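PDB 1NY1: probable polysaccharide deacetylase pdaA from Bacillus subtilis, which deacetylates N-acetylmuramic acid residues of peptidoglycan strands, a step toward the muramic delta-lactam of the spore cortex that is required for germination. Local coordinates for residues N26-K31 with F146-L151; Q115-L120 with K155-Q160; H185-A190 with T214-Q219. All blocks are in the same frame, centred on the assembly; numbering follows the deposited sequence.

Contact 1: residues N26-K31 with F146-L151; sequences NSLIEK and FSEYVL
Leu28 lays its CD2 methyl along the CB-CG-CD stretch of Glu148, at 4.1 Å from CB and 4.0 Å from CD, touching the methylenes and the carbon of the carboxylate. The two side chains cross at a slant. The same methyl also reaches Leu151, whose CD1 is 4.3 Å away. CA of Ile29 comes within 4.5 Å of CD1 of Leu151, while the end of the isoleucine side chain leads away.

Glu148 can do two jobs because its CG stands anti to the backbone N (chi1 177°) and the chain then runs on extended, carrying the carboxylate past Leu28 toward Lys31. NZ of Lys31 donates to OE2 of Glu148 at 3.1 Å, a salt bridge that meets the syn side of the oxygen but stands 25° out of the carboxylate plane. OE2 is also hydrogen-bonded to the hydroxyl of Tyr32, its stronger partner, and the two bonds together are likely to limit rotation of the carboxylate.

In the NodB-type deacetylase fold, this contact ties the short helix 23-31 near the N terminus to the first turn of helix 148-156, away from the annotated catalytic and metal sites. That first turn opens at an N-cap: OG of Ser147 accepts from N of Val150 at 3.1 Å and also bonds Asn3. Just before it, Phe146 pairs through its backbone with Ile6 of strand 6-7, and the side chain of Leu28 touches the same isoleucine.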
# COMPACT_ATOMS: atom_id res chain seq x y z
N ASN A 26 13.87 11.05 -5.40
CA ASN A 26 14.54 9.76 -5.51
C ASN A 26 15.70 9.68 -4.52
O ASN A 26 15.91 8.65 -3.88
CB ASN A 26 15.05 9.52 -6.93
CG ASN A 26 13.92 9.26 -7.91
OD1 ASN A 26 12.86 8.77 -7.53
ND2 ASN A 26 14.16 9.58 -9.17
N SER A 27 16.45 10.77 -4.39
CA SER A 27 17.59 10.80 -3.48
C SER A 27 17.14 10.70 -2.02
O SER A 27 17.74 9.97 -1.23
CB SER A 27 18.40 12.09 -3.67
OG SER A 27 19.04 12.10 -4.93
N LEU A 28 16.09 11.43 -1.67
CA LEU A 28 15.58 11.42 -0.31
C LEU A 28 15.12 10.04 0.14
O LEU A 28 15.56 9.54 1.17
CB LEU A 28 14.41 12.40 -0.17
CG LEU A 28 14.44 13.33 1.05
CD1 LEU A 28 13.03 13.82 1.32
CD2 LEU A 28 14.99 12.60 2.28
N ILE A 29 14.23 9.44 -0.64
CA ILE A 29 13.71 8.12 -0.29
C ILE A 29 14.81 7.06 -0.21
O ILE A 29 14.81 6.23 0.70
CB ILE A 29 12.64 7.66 -1.30
CG1 ILE A 29 13.23 7.59 -2.70
CG2 ILE A 29 11.46 8.61 -1.26
CD1 ILE A 29 12.34 6.91 -3.70
N GLU A 30 15.74 7.08 -1.16
CA GLU A 30 16.82 6.10 -1.18
C GLU A 30 17.75 6.27 0.02
O GLU A 30 18.33 5.29 0.50
CB GLU A 30 17.62 6.22 -2.48
CG GLU A 30 16.85 5.75 -3.71
CD GLU A 30 16.42 4.29 -3.60
OE1 GLU A 30 17.31 3.41 -3.51
OE2 GLU A 30 15.20 4.02 -3.61
N LYS A 31 17.89 7.49 0.50
CA LYS A 31 18.74 7.74 1.66
C LYS A 31 18.15 7.04 2.87
O LYS A 31 18.85 6.77 3.85
CB LYS A 31 18.84 9.25 1.94
CG LYS A 31 19.75 9.58 3.12
CD LYS A 31 19.61 11.02 3.58
CE LYS A 31 19.94 12.01 2.48
NZ LYS A 31 19.89 13.41 3.00
N PHE A 146 4.87 13.15 4.49
CA PHE A 146 6.06 12.78 5.23
C PHE A 146 7.11 13.90 5.22
O PHE A 146 6.82 15.04 4.87
CB PHE A 146 6.66 11.48 4.65
CG PHE A 146 7.16 11.62 3.23
CD1 PHE A 146 6.27 11.73 2.17
CD2 PHE A 146 8.52 11.67 2.97
CE1 PHE A 146 6.73 11.90 0.87
CE2 PHE A 146 8.99 11.84 1.68
CZ PHE A 146 8.10 11.96 0.62
N SER A 147 8.34 13.55 5.60
CA SER A 147 9.44 14.50 5.63
C SER A 147 10.70 13.70 5.92
O SER A 147 10.62 12.52 6.24
CB SER A 147 9.23 15.53 6.75
OG SER A 147 9.29 14.92 8.03
N GLU A 148 11.86 14.34 5.82
CA GLU A 148 13.09 13.62 6.10
C GLU A 148 13.06 13.17 7.56
O GLU A 148 13.49 12.06 7.89
CB GLU A 148 14.30 14.51 5.82
CG GLU A 148 15.62 13.87 6.15
CD GLU A 148 16.76 14.44 5.32
OE1 GLU A 148 16.57 15.53 4.75
OE2 GLU A 148 17.82 13.80 5.26
N TYR A 149 12.53 14.02 8.43
CA TYR A 149 12.42 13.71 9.85
C TYR A 149 11.58 12.45 10.08
O TYR A 149 11.94 11.58 10.88
CB TYR A 149 11.78 14.88 10.61
CG TYR A 149 11.15 14.50 11.93
CD1 TYR A 149 11.93 14.15 13.03
CD2 TYR A 149 9.76 14.47 12.07
CE1 TYR A 149 11.33 13.78 14.25
CE2 TYR A 149 9.16 14.10 13.27
CZ TYR A 149 9.95 13.76 14.35
OH TYR A 149 9.35 13.39 15.54
N VAL A 150 10.45 12.36 9.37
CA VAL A 150 9.56 11.21 9.49
C VAL A 150 10.23 9.94 8.96
O VAL A 150 10.09 8.87 9.54
CB VAL A 150 8.24 11.43 8.72
CG1 VAL A 150 7.39 10.16 8.76
CG2 VAL A 150 7.47 12.60 9.32
N LEU A 151 10.94 10.08 7.84
CA LEU A 151 11.63 8.94 7.24
C LEU A 151 12.76 8.46 8.13
O LEU A 151 12.97 7.26 8.30
CB LEU A 151 12.18 9.32 5.86
CG LEU A 151 11.17 9.48 4.72
CD1 LEU A 151 11.90 9.85 3.44
CD2 LEU A 151 10.39 8.18 4.54

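Contact 2: residues Q115-L120 with K155-Q160; sequences QIQDEL and KRLGYQ
Helix 113-131 passes the C-terminal end of helix 148-156 with Gln117 and Leu157 facing one another, their CA atoms 7.3 Å apart. Across that gap Leu157 sends a single methyl, CD1, onto the surface of the longer helix. With CG anti to the carbonyl carbon (chi1 -64°), that methyl is carried to 3.9 Å from CA of Gln117 and 4.1 Å from CG2 of Ile116, and so rests against backbone as well as side chain. One turn further on, Leu120 takes over.

Its CD1 sits over one face of the Tyr159 ring in a CH-pi contact, 3.8 Å from the ring centroid and 26° off the normal, displaced toward the rim that carries CE2. The two side chains run antiparallel alongside one another, and CB of Leu120 is 3.6 Å from OH of Tyr159. That hydroxyl bonds Asn124, further along the helix; bond and methyl together probably fix the ring's orientation. Leu157 borders the same ring with CB in its plane, at the edge.

Leu120 also stands about 8 Å, side chain to side chain, from His101, a ligand of the enzyme's divalent metal-binding site. Gly158, with its positive phi of 86° and bonds back into the last turn, ends helix 148-156 in a Schellman motif, after which the chain presents Tyr159 beside Leu157 to helix 113-131.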
# COMPACT_ATOMS: atom_id res chain seq x y z
N GLN A 115 5.59 9.99 20.17
CA GLN A 115 4.24 9.88 19.63
C GLN A 115 4.21 8.97 18.41
O GLN A 115 3.30 8.15 18.26
CB GLN A 115 3.71 11.26 19.27
CG GLN A 115 3.26 12.05 20.48
CD GLN A 115 2.90 13.48 20.15
OE1 GLN A 115 2.13 14.12 20.87
NE2 GLN A 115 3.48 14.00 19.07
N ILE A 116 5.21 9.11 17.54
CA ILE A 116 5.30 8.29 16.35
C ILE A 116 5.45 6.82 16.74
O ILE A 116 4.79 5.95 16.17
CB ILE A 116 6.52 8.71 15.48
CG1 ILE A 116 6.29 10.11 14.92
CG2 ILE A 116 6.73 7.69 14.35
CD1 ILE A 116 7.40 10.62 14.03
N GLN A 117 6.30 6.55 17.72
CA GLN A 117 6.51 5.18 18.18
C GLN A 117 5.21 4.55 18.64
O GLN A 117 4.92 3.39 18.34
CB GLN A 117 7.53 5.14 19.32
CG GLN A 117 7.77 3.74 19.88
CD GLN A 117 8.74 3.73 21.05
OE1 GLN A 117 8.53 4.42 22.05
NE2 GLN A 117 9.80 2.95 20.92
N ASP A 118 4.41 5.32 19.38
CA ASP A 118 3.14 4.84 19.90
C ASP A 118 2.11 4.66 18.78
O ASP A 118 1.36 3.68 18.77
CB ASP A 118 2.58 5.83 20.93
CG ASP A 118 1.27 5.36 21.52
OD1 ASP A 118 1.29 4.38 22.30
OD2 ASP A 118 0.22 5.95 21.21
N GLU A 119 2.07 5.61 17.86
CA GLU A 119 1.14 5.56 16.74
C GLU A 119 1.34 4.29 15.92
O GLU A 119 0.37 3.71 15.43
CB GLU A 119 1.34 6.77 15.83
CG GLU A 119 0.59 8.04 16.24
CD GLU A 119 -0.92 7.87 16.20
OE1 GLU A 119 -1.43 7.18 15.29
OE2 GLU A 119 -1.60 8.43 17.08
N LEU A 120 2.59 3.87 15.77
CA LEU A 120 2.88 2.67 14.99
C LEU A 120 2.79 1.38 15.80
O LEU A 120 2.15 0.42 15.37
CB LEU A 120 4.26 2.79 14.34
CG LEU A 120 4.47 4.02 13.46
CD1 LEU A 120 5.84 3.95 12.79
CD2 LEU A 120 3.38 4.11 12.41
N LYS A 155 12.51 4.86 10.14
CA LYS A 155 13.56 3.92 9.78
C LYS A 155 14.31 3.51 11.04
O LYS A 155 14.73 2.36 11.18
CB LYS A 155 14.54 4.57 8.79
CG LYS A 155 15.74 3.69 8.44
CD LYS A 155 16.76 4.42 7.57
CE LYS A 155 17.97 3.54 7.31
NZ LYS A 155 19.02 4.20 6.51
N ARG A 156 14.47 4.45 11.96
CA ARG A 156 15.16 4.15 13.21
C ARG A 156 14.35 3.13 13.99
O ARG A 156 14.90 2.31 14.73
CB ARG A 156 15.33 5.42 14.05
CG ARG A 156 16.24 5.23 15.26
CD ARG A 156 16.42 6.52 16.05
NE ARG A 156 15.63 6.55 17.28
CZ ARG A 156 14.30 6.52 17.33
NH1 ARG A 156 13.58 6.46 16.22
NH2 ARG A 156 13.69 6.58 18.50
N LEU A 157 13.03 3.17 13.80
CA LEU A 157 12.11 2.25 14.47
C LEU A 157 12.01 0.92 13.73
O LEU A 157 11.22 0.05 14.10
CB LEU A 157 10.73 2.89 14.58
CG LEU A 157 10.64 4.14 15.45
CD1 LEU A 157 9.22 4.68 15.43
CD2 LEU A 157 11.05 3.79 16.87
N GLY A 158 12.81 0.77 12.67
CA GLY A 158 12.81 -0.46 11.90
C GLY A 158 11.77 -0.54 10.81
O GLY A 158 11.54 -1.62 10.25
N TYR A 159 11.14 0.58 10.49
CA TYR A 159 10.11 0.60 9.46
C TYR A 159 10.61 0.91 8.06
O TYR A 159 11.46 1.78 7.86
CB TYR A 159 9.00 1.59 9.83
CG TYR A 159 8.02 1.04 10.82
CD1 TYR A 159 6.95 0.25 10.41
CD2 TYR A 159 8.16 1.30 12.19
CE1 TYR A 159 6.05 -0.28 11.33
CE2 TYR A 159 7.27 0.77 13.12
CZ TYR A 159 6.22 -0.01 12.68
OH TYR A 159 5.33 -0.55 13.59
N GLN A 160 10.05 0.19 7.11
CA GLN A 160 10.36 0.37 5.71
C GLN A 160 9.17 1.16 5.18
O GLN A 160 8.03 0.69 5.28
CB GLN A 160 10.42 -0.99 5.01
CG GLN A 160 11.02 -0.94 3.64
CD GLN A 160 12.52 -0.79 3.67
OE1 GLN A 160 13.13 -0.38 2.70
NE2 GLN A 160 13.12 -1.15 4.80

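Contact 3: residues H185-A190 with T214-Q219; sequences HMIKQA and TDLKKQ
Two helices on the outside of the parallel sheet of this alpha/beta fold meet here, Ile187 at the end of helix 179-188 touching Leu216 near the end of helix 205-219. The latter helix lies in the connection between strands 194-198 and 222-224. CA atoms of Ile187 and Leu216 lie 7.1 Å apart, and their side chains lie alongside each other, pointing opposite ways.

A bend at chi2 (-62°) brings CD1 of Ile187 to 3.9 Å from CG of Leu216, with CB of Asp215 also nearby; the carboxylate of Asp215 itself bonds Tyr183. Leu216 spreads its two methyls between different partners. CD2 presses on CB of Ala190 at 3.7 Å, whereas CD1 lies 4.1 Å from the carbonyl oxygen of Met186, which accepts from Tyr196. With an alanine at Leu216, CD1 of Ile187 and CB of Ala190 would probably face a gap where the leucine's branched end now packs.

At the exposed Gln219 the contact turns polar. Gln219 extends across Ile187, its NE2 at 4.2 Å from the CG2 methyl, and a water joins the two residues: it donates to O of Ile187 at 2.7 Å and to OE1 of Gln219 at 3.0 Å. Met186, modelled as selenomethionine, turns the end of its side chain away from helix 205-219's last turns and stands about 7 Å, side chain to side chain, from Asp170, which probably raises the pKa of the active-site histidine, as in relatives.

No direct hydrogen bond links the two segments, so their cohesion rests on apolar fit, while the bridging water gives a last-turn carbonyl of helix 179-188 a donor.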
# COMPACT_ATOMS: atom_id res chain seq x y z
N HIS A 185 -8.22 2.35 -15.30
CA HIS A 185 -7.03 2.94 -14.71
C HIS A 185 -5.95 1.91 -14.40
O HIS A 185 -4.77 2.16 -14.63
CB HIS A 185 -7.38 3.71 -13.43
CG HIS A 185 -7.63 5.17 -13.68
ND1 HIS A 185 -8.85 5.77 -13.42
CD2 HIS A 185 -6.83 6.14 -14.18
CE1 HIS A 185 -8.78 7.04 -13.76
NE2 HIS A 185 -7.57 7.29 -14.22
N MSE A 186 -6.35 0.75 -13.88
CA MSE A 186 -5.39 -0.29 -13.55
C MSE A 186 -4.71 -0.87 -14.78
O MSE A 186 -3.56 -1.30 -14.71
CB MSE A 186 -6.07 -1.39 -12.75
CG MSE A 186 -6.47 -0.95 -11.36
SE MSE A 186 -7.10 -2.39 -10.25
CE MSE A 186 -8.98 -2.33 -10.67
N ILE A 187 -5.41 -0.86 -15.90
CA ILE A 187 -4.86 -1.37 -17.14
C ILE A 187 -3.98 -0.31 -17.80
O ILE A 187 -2.84 -0.59 -18.19
CB ILE A 187 -5.98 -1.78 -18.12
CG1 ILE A 187 -6.81 -2.93 -17.53
CG2 ILE A 187 -5.39 -2.13 -19.49
CD1 ILE A 187 -6.03 -4.21 -17.27
N LYS A 188 -4.49 0.91 -17.90
CA LYS A 188 -3.75 1.99 -18.54
C LYS A 188 -2.48 2.41 -17.81
O LYS A 188 -1.46 2.68 -18.45
CB LYS A 188 -4.66 3.21 -18.73
CG LYS A 188 -3.99 4.39 -19.44
CD LYS A 188 -5.01 5.29 -20.14
CE LYS A 188 -6.03 5.87 -19.17
NZ LYS A 188 -7.17 6.52 -19.86
N GLN A 189 -2.52 2.45 -16.48
CA GLN A 189 -1.35 2.86 -15.72
C GLN A 189 -0.34 1.75 -15.45
O GLN A 189 0.72 2.01 -14.90
CB GLN A 189 -1.78 3.50 -14.39
CG GLN A 189 -2.53 4.81 -14.59
CD GLN A 189 -2.81 5.54 -13.29
OE1 GLN A 189 -1.91 5.75 -12.48
NE2 GLN A 189 -4.06 5.95 -13.10
N ALA A 190 -0.68 0.53 -15.84
CA ALA A 190 0.22 -0.60 -15.60
C ALA A 190 1.61 -0.41 -16.18
O ALA A 190 1.77 0.14 -17.27
CB ALA A 190 -0.40 -1.88 -16.15
N THR A 214 -6.98 -10.64 -14.11
CA THR A 214 -7.16 -11.58 -15.20
C THR A 214 -6.49 -11.06 -16.48
O THR A 214 -5.64 -11.74 -17.05
CB THR A 214 -8.65 -11.85 -15.48
OG1 THR A 214 -9.28 -12.36 -14.30
CG2 THR A 214 -8.81 -12.87 -16.60
N ASP A 215 -6.86 -9.86 -16.91
CA ASP A 215 -6.29 -9.30 -18.13
C ASP A 215 -4.80 -8.95 -18.05
O ASP A 215 -4.08 -9.08 -19.05
CB ASP A 215 -7.08 -8.07 -18.58
CG ASP A 215 -8.49 -8.42 -19.01
OD1 ASP A 215 -8.65 -9.40 -19.79
OD2 ASP A 215 -9.44 -7.72 -18.59
N LEU A 216 -4.33 -8.51 -16.89
CA LEU A 216 -2.92 -8.18 -16.74
C LEU A 216 -2.09 -9.46 -16.81
O LEU A 216 -0.99 -9.47 -17.38
CB LEU A 216 -2.68 -7.42 -15.42
CG LEU A 216 -3.09 -5.95 -15.49
CD1 LEU A 216 -3.11 -5.33 -14.09
CD2 LEU A 216 -2.12 -5.20 -16.39
N LYS A 217 -2.60 -10.54 -16.23
CA LYS A 217 -1.88 -11.81 -16.27
C LYS A 217 -1.77 -12.27 -17.72
O LYS A 217 -0.71 -12.73 -18.16
CB LYS A 217 -2.61 -12.88 -15.46
CG LYS A 217 -2.31 -12.85 -13.96
CD LYS A 217 -2.89 -14.08 -13.29
CE LYS A 217 -2.51 -14.15 -11.83
NZ LYS A 217 -3.04 -15.38 -11.17
N LYS A 218 -2.87 -12.16 -18.47
CA LYS A 218 -2.87 -12.57 -19.87
C LYS A 218 -1.82 -11.79 -20.66
O LYS A 218 -1.19 -12.34 -21.57
CB LYS A 218 -4.26 -12.36 -20.49
CG LYS A 218 -4.34 -12.85 -21.93
CD LYS A 218 -5.74 -12.74 -22.51
CE LYS A 218 -5.78 -13.28 -23.93
NZ LYS A 218 -7.15 -13.20 -24.53
N GLN A 219 -1.62 -10.52 -20.31
CA GLN A 219 -0.63 -9.68 -20.98
C GLN A 219 0.80 -10.14 -20.68
O GLN A 219 1.74 -9.76 -21.38
CB GLN A 219 -0.76 -8.23 -20.55
CG GLN A 219 -1.96 -7.50 -21.11
CD GLN A 219 -1.98 -6.04 -20.67
OE1 GLN A 219 -0.97 -5.34 -20.75
NE2 GLN A 219 -3.14 -5.58 -20.22
O HOH W 1 -1.94 -2.68 -19.73

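Overall arrangement
From the N terminus, helix 23-31 waits 114 residues for its partner: contact 1 closes when the chain reaches the start of helix 148-156. Contact 2 opens inside that long loop, at helix 113-131, and closes just after contact 1, so the two cross rather than nest. They share helix 148-156, one using its first turn and the other its C-terminal end, and they touch where Tyr149 meets Ile116. Contact 3 follows in series, closing a short 23-residue loop between helices 179-188 and 205-219. Its centre lies 34 Å from that of contact 2, across the chain's centre, so each ties helices on its own flank of the NodB homology region.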